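Local coordinates for periplasmic binding protein/LacI transcriptional regulator (Burkholderia graminis C4D1M, PDB 5HQJ) that binds D-arabinose, held as alpha-D-arabinopyranose, and probably serves as the carbohydrate-binding component of an ABC transporter, at residues P223-A226 and K227-T231; K254-D258 and G259-G263; D192-A195 and R196-V200. All blocks are in the same frame, centred on the assembly; numbering follows the deposited sequence.

Interaction 1: P223-A226 and K227-T231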
ATOM      1  N   PRO A 223       5.028   2.877  12.576  1.00 10.83           N
ATOM      2  CA  PRO A 223       6.326   2.693  13.221  1.00 11.37           C
ATOM      3  C   PRO A 223       6.940   4.028  13.630  1.00 13.05           C
ATOM      4  O   PRO A 223       7.509   4.103  14.732  1.00 11.62           O
ATOM      5  CB  PRO A 223       7.139   1.946  12.152  1.00 13.33           C
ATOM      6  CG  PRO A 223       6.055   1.219  11.358  1.00 13.27           C
ATOM      7  CD  PRO A 223       4.914   2.133  11.313  1.00 10.79           C
ATOM      8  N   ALA A 224       6.792   5.070  12.812  1.00 12.07           N
ATOM      9  CA  ALA A 224       7.409   6.346  13.165  1.00 10.45           C
ATOM     10  C   ALA A 224       6.714   6.976  14.387  1.00 10.40           C
ATOM     11  O   ALA A 224       7.362   7.448  15.300  1.00 10.68           O
ATOM     12  CB  ALA A 224       7.369   7.292  12.007  1.00 11.62           C
ATOM     13  N   VAL A 225       5.395   6.980  14.394  1.00 10.07           N
ATOM     14  CA  VAL A 225       4.678   7.545  15.513  1.00 10.04           C
ATOM     15  C   VAL A 225       4.974   6.786  16.808  1.00 12.54           C
ATOM     16  O   VAL A 225       5.250   7.377  17.863  1.00 11.40           O
ATOM     17  CB  VAL A 225       3.179   7.556  15.256  1.00  9.63           C
ATOM     18  CG1 VAL A 225       2.428   8.019  16.490  1.00 11.67           C
ATOM     19  CG2 VAL A 225       2.870   8.536  14.167  1.00  9.01           C
ATOM     20  N   ALA A 226       5.019   5.457  16.730  1.00 11.08           N
ATOM     21  CA  ALA A 226       5.297   4.689  17.920  1.00 11.75           C
ATOM     22  C   ALA A 226       6.720   4.962  18.371  1.00 13.99           C
ATOM     23  O   ALA A 226       6.947   5.059  19.582  1.00 15.51           O
ATOM     24  CB  ALA A 226       5.053   3.211  17.668  1.00 14.71           C
ATOM     25  N   LYS A 227       7.675   5.129  17.450  1.00 12.06           N
ATOM     26  CA  LYS A 227       9.068   5.334  17.840  1.00 12.50           C
ATOM     27  C   LYS A 227       9.164   6.661  18.595  1.00 14.28           C
ATOM     28  O   LYS A 227       9.802   6.746  19.655  1.00 16.04           O
ATOM     29  CB  LYS A 227       9.985   5.329  16.623  1.00 16.06           C
ATOM     30  CG  LYS A 227      11.443   5.501  17.000  1.00 23.93           C
ATOM     31  CD  LYS A 227      12.363   5.312  15.815  1.00 35.61           C
ATOM     32  CE  LYS A 227      13.008   3.944  15.812  1.00 66.90           C
ATOM     33  NZ  LYS A 227      14.306   3.966  15.084  1.00 68.74           N
ATOM     34  N   VAL A 228       8.484   7.676  18.080  1.00 12.76           N
ATOM     35  CA  VAL A 228       8.611   9.035  18.625  1.00 11.61           C
ATOM     36  C   VAL A 228       7.914   9.150  19.972  1.00 11.83           C
ATOM     37  O   VAL A 228       8.448   9.756  20.919  1.00 17.64           O
ATOM     38  CB  VAL A 228       8.077  10.053  17.637  1.00 11.16           C
ATOM     39  CG1 VAL A 228       8.006  11.457  18.286  1.00 18.25           C
ATOM     40  CG2 VAL A 228       8.997  10.093  16.407  1.00 14.13           C
ATOM     41  N   LEU A 229       6.747   8.534  20.079  1.00 11.71           N
ATOM     42  CA  LEU A 229       6.008   8.526  21.337  1.00 14.54           C
ATOM     43  C   LEU A 229       6.725   7.752  22.431  1.00 16.81           C
ATOM     44  O   LEU A 229       6.462   7.977  23.612  1.00 20.03           O
ATOM     45  CB  LEU A 229       4.620   7.940  21.108  1.00 15.09           C
ATOM     46  CG  LEU A 229       3.673   8.849  20.318  1.00 14.34           C
ATOM     47  CD1 LEU A 229       2.317   8.161  20.298  1.00 12.18           C
ATOM     48  CD2 LEU A 229       3.538  10.239  20.905  1.00 20.61           C
ATOM     49  N   ASN A 230       7.636   6.866  22.058  1.00 13.09           N
ATOM     50  CA  ASN A 230       8.325   6.058  23.029  1.00 14.41           C
ATOM     51  C   ASN A 230       9.688   6.678  23.359  1.00 31.96           C
ATOM     52  O   ASN A 230      10.696   5.983  23.446  1.00 59.16           O
ATOM     53  CB  ASN A 230       8.499   4.625  22.523  1.00 19.56           C
ATOM     54  CG  ASN A 230       8.698   3.610  23.651  1.00 51.42           C
ATOM     55  OD1 ASN A 230       8.674   3.956  24.828  1.00 67.33           O
ATOM     56  ND2 ASN A 230       8.883   2.349  23.284  1.00 65.65           N
ATOM     57  N   THR A 231       9.705   7.996  23.529  1.00 18.66           N
ATOM     58  CA  THR A 231      10.926   8.723  23.872  1.00 17.58           C
ATOM     59  C   THR A 231      10.686   9.561  25.112  1.00 14.46           C
ATOM     60  O   THR A 231       9.551   9.822  25.464  1.00 20.61           O
ATOM     61  CB  THR A 231      11.420   9.656  22.730  1.00 14.84           C
ATOM     62  OG1 THR A 231      10.389  10.590  22.333  1.00 17.49           O
ATOM     63  CG2 THR A 231      11.902   8.846  21.515  1.00 18.46           C
TER
HETATM   64  O   HOH W   1       7.852   2.477  20.495  1.00 26.31           O

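Interaction 2: K254-D258 and G259-G263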
ATOM      1  N   LYS A 254       3.337  -4.010  17.250  1.00 15.60           N
ATOM      2  CA  LYS A 254       3.879  -3.767  18.592  1.00 23.90           C
ATOM      3  C   LYS A 254       3.327  -2.447  19.119  1.00 21.45           C
ATOM      4  O   LYS A 254       2.945  -2.322  20.291  1.00 17.51           O
ATOM      5  CB  LYS A 254       5.408  -3.738  18.590  1.00 35.04           C
ATOM      6  CG  LYS A 254       5.994  -3.630  19.991  1.00 57.84           C
ATOM      7  CD  LYS A 254       7.515  -3.600  19.988  1.00 75.22           C
ATOM      8  CE  LYS A 254       8.059  -3.417  21.401  1.00 94.07           C
ATOM      9  NZ  LYS A 254       7.329  -4.239  22.417  1.00 93.86           N
ATOM     10  N   GLY A 255       3.246  -1.454  18.247  1.00 18.29           N
ATOM     11  CA  GLY A 255       2.688  -0.176  18.661  1.00 24.21           C
ATOM     12  C   GLY A 255       1.240  -0.286  19.122  1.00 16.97           C
ATOM     13  O   GLY A 255       0.816   0.391  20.060  1.00 14.76           O
ATOM     14  N   LEU A 256       0.469  -1.117  18.431  1.00 17.52           N
ATOM     15  CA  LEU A 256      -0.920  -1.354  18.783  1.00 11.97           C
ATOM     16  C   LEU A 256      -1.020  -2.098  20.130  1.00 21.45           C
ATOM     17  O   LEU A 256      -1.838  -1.752  21.003  1.00 17.75           O
ATOM     18  CB  LEU A 256      -1.602  -2.153  17.656  1.00 19.69           C
ATOM     19  CG  LEU A 256      -3.108  -2.411  17.673  1.00 20.59           C
ATOM     20  CD1 LEU A 256      -3.917  -1.090  17.647  1.00 18.67           C
ATOM     21  CD2 LEU A 256      -3.482  -3.357  16.498  1.00 18.70           C
ATOM     22  N   LYS A 257      -0.195  -3.132  20.269  1.00 20.30           N
ATOM     23  CA  LYS A 257      -0.033  -3.834  21.543  1.00 24.00           C
ATOM     24  C   LYS A 257       0.271  -2.863  22.686  1.00 32.93           C
ATOM     25  O   LYS A 257      -0.366  -2.917  23.735  1.00 26.86           O
ATOM     26  CB  LYS A 257       1.104  -4.866  21.453  1.00 22.98           C
ATOM     27  CG  LYS A 257       0.728  -6.273  21.905  1.00 48.78           C
ATOM     28  CD  LYS A 257       1.969  -7.132  22.134  1.00 69.33           C
ATOM     29  CE  LYS A 257       1.661  -8.627  22.039  1.00102.10           C
ATOM     30  NZ  LYS A 257       2.123  -9.235  20.750  1.00109.24           N
ATOM     31  N   ASP A 258       1.265  -1.994  22.470  1.00 24.13           N
ATOM     32  CA  ASP A 258       1.792  -1.089  23.507  1.00 26.00           C
ATOM     33  C   ASP A 258       0.925   0.138  23.795  1.00 25.36           C
ATOM     34  O   ASP A 258       1.206   0.871  24.733  1.00 19.35           O
ATOM     35  CB  ASP A 258       3.182  -0.566  23.109  1.00 52.68           C
ATOM     36  CG  ASP A 258       4.261  -1.626  23.160  1.00 48.98           C
ATOM     37  OD1 ASP A 258       4.029  -2.686  23.771  1.00 30.56           O
ATOM     38  OD2 ASP A 258       5.356  -1.371  22.601  1.00 35.59           O
ATOM     39  N   GLY A 259      -0.085   0.384  22.968  1.00 18.06           N
ATOM     40  CA  GLY A 259      -0.986   1.516  23.183  1.00 18.62           C
ATOM     41  C   GLY A 259      -0.579   2.799  22.485  1.00 17.56           C
ATOM     42  O   GLY A 259      -1.145   3.872  22.715  1.00 17.80           O
ATOM     43  N   TYR A 260       0.457   2.723  21.660  1.00 16.91           N
ATOM     44  CA  TYR A 260       0.929   3.904  20.916  1.00 14.62           C
ATOM     45  C   TYR A 260       0.116   4.144  19.635  1.00 18.34           C
ATOM     46  O   TYR A 260       0.099   5.255  19.085  1.00 16.09           O
ATOM     47  CB  TYR A 260       2.410   3.739  20.579  1.00 15.22           C
ATOM     48  CG  TYR A 260       3.315   3.774  21.758  1.00 14.43           C
ATOM     49  CD1 TYR A 260       3.401   4.911  22.516  1.00 14.05           C
ATOM     50  CD2 TYR A 260       4.084   2.673  22.102  1.00 23.82           C
ATOM     51  CE1 TYR A 260       4.246   4.981  23.614  1.00 23.57           C
ATOM     52  CE2 TYR A 260       4.930   2.728  23.206  1.00 32.59           C
ATOM     53  CZ  TYR A 260       4.991   3.894  23.957  1.00 29.79           C
ATOM     54  OH  TYR A 260       5.814   4.014  25.061  1.00 29.36           O
ATOM     55  N   ILE A 261      -0.507   3.077  19.156  1.00 13.36           N
ATOM     56  CA  ILE A 261      -1.383   3.079  17.992  1.00 11.47           C
ATOM     57  C   ILE A 261      -2.732   2.538  18.448  1.00 15.73           C
ATOM     58  O   ILE A 261      -2.773   1.567  19.213  1.00 14.72           O
ATOM     59  CB  ILE A 261      -0.753   2.235  16.854  1.00 13.69           C
ATOM     60  CG1 ILE A 261       0.619   2.832  16.478  1.00 16.72           C
ATOM     61  CG2 ILE A 261      -1.682   2.093  15.626  1.00 10.11           C
ATOM     62  CD1 ILE A 261       1.410   2.045  15.465  1.00 16.33           C
ATOM     63  N   GLN A 262      -3.820   3.165  18.012  1.00 14.57           N
ATOM     64  CA  GLN A 262      -5.184   2.808  18.447  1.00 11.45           C
ATOM     65  C   GLN A 262      -5.937   1.961  17.438  1.00 18.69           C
ATOM     66  O   GLN A 262      -6.842   1.219  17.800  1.00 20.11           O
ATOM     67  CB  GLN A 262      -5.982   4.076  18.753  1.00 14.39           C
ATOM     68  CG  GLN A 262      -5.652   4.745  20.083  1.00 18.86           C
ATOM     69  CD  GLN A 262      -4.201   5.140  20.200  1.00 22.61           C
ATOM     70  OE1 GLN A 262      -3.670   5.864  19.359  1.00 16.05           O
ATOM     71  NE2 GLN A 262      -3.535   4.628  21.215  1.00 18.40           N
ATOM     72  N   GLY A 263      -5.568   2.061  16.172  1.00 12.49           N
ATOM     73  CA  GLY A 263      -6.240   1.291  15.140  1.00 15.58           C
ATOM     74  C   GLY A 263      -5.368   1.178  13.924  1.00 17.61           C
ATOM     75  O   GLY A 263      -4.568   2.092  13.653  1.00 13.49           O
TER
HETATM   76  O   HOH W   2      -3.990  -0.025  21.054  1.00 20.48           O

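Interaction 3: D192-A195 and R196-V200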
ATOM      1  N   ASP A 192       8.514   7.147   2.805  1.00 22.38           N
ATOM      2  CA  ASP A 192       8.604   5.932   3.615  1.00 26.79           C
ATOM      3  C   ASP A 192      10.035   5.660   4.046  1.00 19.60           C
ATOM      4  O   ASP A 192      10.438   4.514   4.182  1.00 30.42           O
ATOM      5  CB  ASP A 192       8.039   4.719   2.861  1.00 35.21           C
ATOM      6  CG  ASP A 192       6.524   4.680   2.860  1.00 60.03           C
ATOM      7  OD1 ASP A 192       5.903   5.494   3.569  1.00 97.85           O
ATOM      8  OD2 ASP A 192       5.952   3.805   2.175  1.00 41.93           O
ATOM      9  N   ASP A 193      10.815   6.707   4.272  1.00 27.46           N
ATOM     10  CA  ASP A 193      12.045   6.553   5.017  1.00 26.74           C
ATOM     11  C   ASP A 193      11.690   6.709   6.502  1.00 29.60           C
ATOM     12  O   ASP A 193      11.101   7.712   6.873  1.00 21.87           O
ATOM     13  CB  ASP A 193      13.086   7.576   4.584  1.00 36.14           C
ATOM     14  CG  ASP A 193      14.372   7.469   5.375  1.00 54.67           C
ATOM     15  OD1 ASP A 193      14.510   8.200   6.368  1.00 44.21           O
ATOM     16  OD2 ASP A 193      15.244   6.658   5.007  1.00 76.43           O
ATOM     17  N   LEU A 194      12.029   5.720   7.328  1.00 28.01           N
ATOM     18  CA  LEU A 194      11.658   5.721   8.754  1.00 18.87           C
ATOM     19  C   LEU A 194      12.279   6.906   9.461  1.00 37.40           C
ATOM     20  O   LEU A 194      11.595   7.617  10.199  1.00 19.92           O
ATOM     21  CB  LEU A 194      12.054   4.402   9.410  1.00 17.81           C
ATOM     22  CG  LEU A 194      11.761   4.217  10.911  1.00 21.47           C
ATOM     23  CD1 LEU A 194      10.286   4.495  11.260  1.00 17.80           C
ATOM     24  CD2 LEU A 194      12.159   2.811  11.381  1.00 23.60           C
ATOM     25  N   ALA A 195      13.561   7.145   9.217  1.00 30.85           N
ATOM     26  CA  ALA A 195      14.230   8.278   9.822  1.00 30.20           C
ATOM     27  C   ALA A 195      13.542   9.577   9.415  1.00 17.28           C
ATOM     28  O   ALA A 195      13.311  10.492  10.237  1.00 20.15           O
ATOM     29  CB  ALA A 195      15.696   8.288   9.433  1.00 33.64           C
ATOM     30  N   ARG A 196      13.155   9.661   8.149  1.00 26.49           N
ATOM     31  CA  ARG A 196      12.425  10.835   7.675  1.00 30.65           C
ATOM     32  C   ARG A 196      11.050  10.916   8.359  1.00 16.43           C
ATOM     33  O   ARG A 196      10.603  11.994   8.729  1.00 16.70           O
ATOM     34  CB  ARG A 196      12.271  10.799   6.152  1.00 29.46           C
ATOM     35  CG  ARG A 196      12.029  12.183   5.531  1.00 60.69           C
ATOM     36  CD  ARG A 196      12.031  12.173   3.992  1.00 86.53           C
ATOM     37  NE  ARG A 196      13.362  11.955   3.410  1.00106.96           N
ATOM     38  CZ  ARG A 196      13.760  10.844   2.784  1.00124.55           C
ATOM     39  NH1 ARG A 196      12.943   9.812   2.637  1.00147.70           N
ATOM     40  NH2 ARG A 196      14.990  10.764   2.295  1.00108.42           N
ATOM     41  N   GLY A 197      10.382   9.771   8.480  1.00 20.32           N
ATOM     42  CA  GLY A 197       9.128   9.717   9.233  1.00 15.06           C
ATOM     43  C   GLY A 197       9.228  10.176  10.690  1.00 13.44           C
ATOM     44  O   GLY A 197       8.358  10.925  11.199  1.00 10.86           O
ATOM     45  N   VAL A 198      10.267   9.716  11.394  1.00 14.15           N
ATOM     46  CA  VAL A 198      10.553  10.190  12.749  1.00 13.26           C
ATOM     47  C   VAL A 198      10.719  11.717  12.774  1.00 13.45           C
ATOM     48  O   VAL A 198      10.049  12.400  13.545  1.00 13.44           O
ATOM     49  CB  VAL A 198      11.804   9.485  13.299  1.00 17.88           C
ATOM     50  CG1 VAL A 198      12.245  10.096  14.573  1.00 18.08           C
ATOM     51  CG2 VAL A 198      11.505   8.014  13.493  1.00 12.78           C
ATOM     52  N   SER A 199      11.547  12.259  11.868  1.00 16.75           N
ATOM     53  CA  SER A 199      11.758  13.713  11.794  1.00 21.17           C
ATOM     54  C   SER A 199      10.453  14.454  11.598  1.00 10.61           C
ATOM     55  O   SER A 199      10.100  15.432  12.297  1.00 14.69           O
ATOM     56  CB  SER A 199      12.704  14.066  10.640  1.00 20.18           C
ATOM     57  OG  SER A 199      13.869  13.264  10.677  1.00 59.70           O
ATOM     58  N   VAL A 200       9.646  13.970  10.648  1.00 16.84           N
ATOM     59  CA  VAL A 200       8.358  14.584  10.381  1.00 19.97           C
ATOM     60  C   VAL A 200       7.444  14.526  11.577  1.00 12.36           C
ATOM     61  O   VAL A 200       6.882  15.534  11.970  1.00 13.38           O
ATOM     62  CB  VAL A 200       7.683  13.912   9.157  1.00 18.05           C
ATOM     63  CG1 VAL A 200       6.241  14.443   8.958  1.00 15.14           C
ATOM     64  CG2 VAL A 200       8.547  14.144   7.906  1.00 18.99           C
TER

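Interaction 1: P223-A226 and K227-T231
Val-225 and Leu-229, one helical turn apart, lie side by side and point the same way, with Val-225 CG1 3.8 Å from Leu-229 CD1. The valine branch that touches is the one set opposite the backbone N (chi1 174°), which carries it along the helix toward the leucine. Leu-229 CG also lies 3.3 Å from Val-225 O, the oxygen that accepts from Leu-229 N.

Three i to i+4 backbone hydrogen bonds hold the turn. Lys-227 N donates to Pro-223 O at 2.9 Å, Val-228 N to Ala-224 O at 3.0 Å and Leu-229 N to Val-225 O at 2.9 Å. The last of them is the straightest, with an N-H...O angle of 167°. The next bond, Asn-230 N to Ala-226 O, is weak, its angle having dropped to 126°, and Asn-230 is where the chain leaves helical geometry. Water 1 bridges this end: it donates to Ala-226 O over 2.9 Å and accepts from Asn-230 ND2.

Apolar contacts to other elements place the two faces. Val-228 packs on Val-198, Val-201 and Leu-205 of helix 194-207, whereas Ala-226 and Leu-229 meet Tyr-260 beyond helix 250-258. The arrangement is most of helix 221-229 and its C-terminal exit; this is the crossover helix of a beta-alpha-beta unit between parallel strands 211-216 and 242-246, in the Rossmann-like lobe of a periplasmic binding protein.

Interaction 2: K254-D258 and G259-G263
Gly-255 O accepts from Tyr-260 N at 2.9 Å, slightly off the carbonyl plane, and this bond is the longer-range one of a Schellman motif at the C-terminal end of helix 250-258. Its companion, Gly-259 N to Leu-256 O, is weak. Gly-259, with a positive phi of 91°, is the first residue to leave helical phi/psi. An additional bond, Ile-261 N to Gly-255 O at 3.1 Å, comes from above the carbonyl plane, 66° out of it. Ile-261 CD1 lies 4.1 Å from Gly-255 CA.

Leu-256 follows. Its CA-H points almost straight at Ile-261 O, and Leu-256 CD1 reaches that oxygen at 3.3 Å, CG being opposite the backbone N. Water 2 donates to both Leu-256 O and Ile-261 O.

At the end of the helix, Asp-258 forms a weak, long salt bridge with Lys-254, and its carbonyl oxygen accepts from NZ of Lys-238, which also makes a cation-pi contact with the Tyr-260 ring. The carboxylate of Asp-258 stands nearly perpendicular to that ring, at 84°, and the methylene meets it obliquely, Asp-258 CB lying 3.5 Å from Tyr-260 CD2.

Interaction 3: D192-A195 and R196-V200
Asp-193 OD1 accepts from Arg-196 N at 2.7 Å, using the lone pair that faces away from the other carboxylate oxygen. Asp-193 is the N-cap residue of helix 194-207, and its side chain, with CG opposite its own backbone N (chi1 178°), reaches the first-turn N-H of Arg-196. The N-H...O angle of 148° supports a true capping bond, and the negative charge would probably be favoured by the positive end of the helix dipole.

The main chain continues the pattern. Gly-197 N donates to Asp-193 O at 2.7 Å, in the carbonyl plane, and Val-198 N to Leu-194 O at 2.8 Å. Ala-195 O is gripped twice, by Ser-199 N at 3.0 Å and Ser-199 OG at 2.9 Å, the two donors arriving from opposite faces of its plane.

Outside these bonds the Arg-196 guanidinium crosses Asp-193 at about a right angle, with Asp-193 CG over one face. No N-H points at the carboxylate, so attraction there is purely between charges; the poorly ordered arginine instead donates through NH1 to Thr-190 O. Leu-194 packs on Pro-223 and Ala-224 of helix 221-229.

Just before the cap, Asp-192 touches the bound arabinopyranose, and its OD1 is hydrogen-bonded to Ser-218 OG, another pocket residue. The whole is an Asp N-cap right after pocket residue Asp-192 of this periplasmic binding protein.

Helix 221-229, which carries interaction 1, is touched by both other contacts. Interaction 1 is the buried one: its helix has helix 194-207 on one flank, where Ala-224 meets Gly-197 and Lys-227 meets Val-198, and the 259-263 turn of interaction 2 on another. Interactions 2 and 3 do not touch, their nearest atoms being about 10 Å apart. Chemistry follows place. The mid-lobe helix relies on apolar contacts and regular backbone bonds, the partly buried 254-263 turn on glycines and a shared carbonyl, and the surface contact 192-200 adds a carboxylate cap and a serine hydroxyl to its backbone bonds.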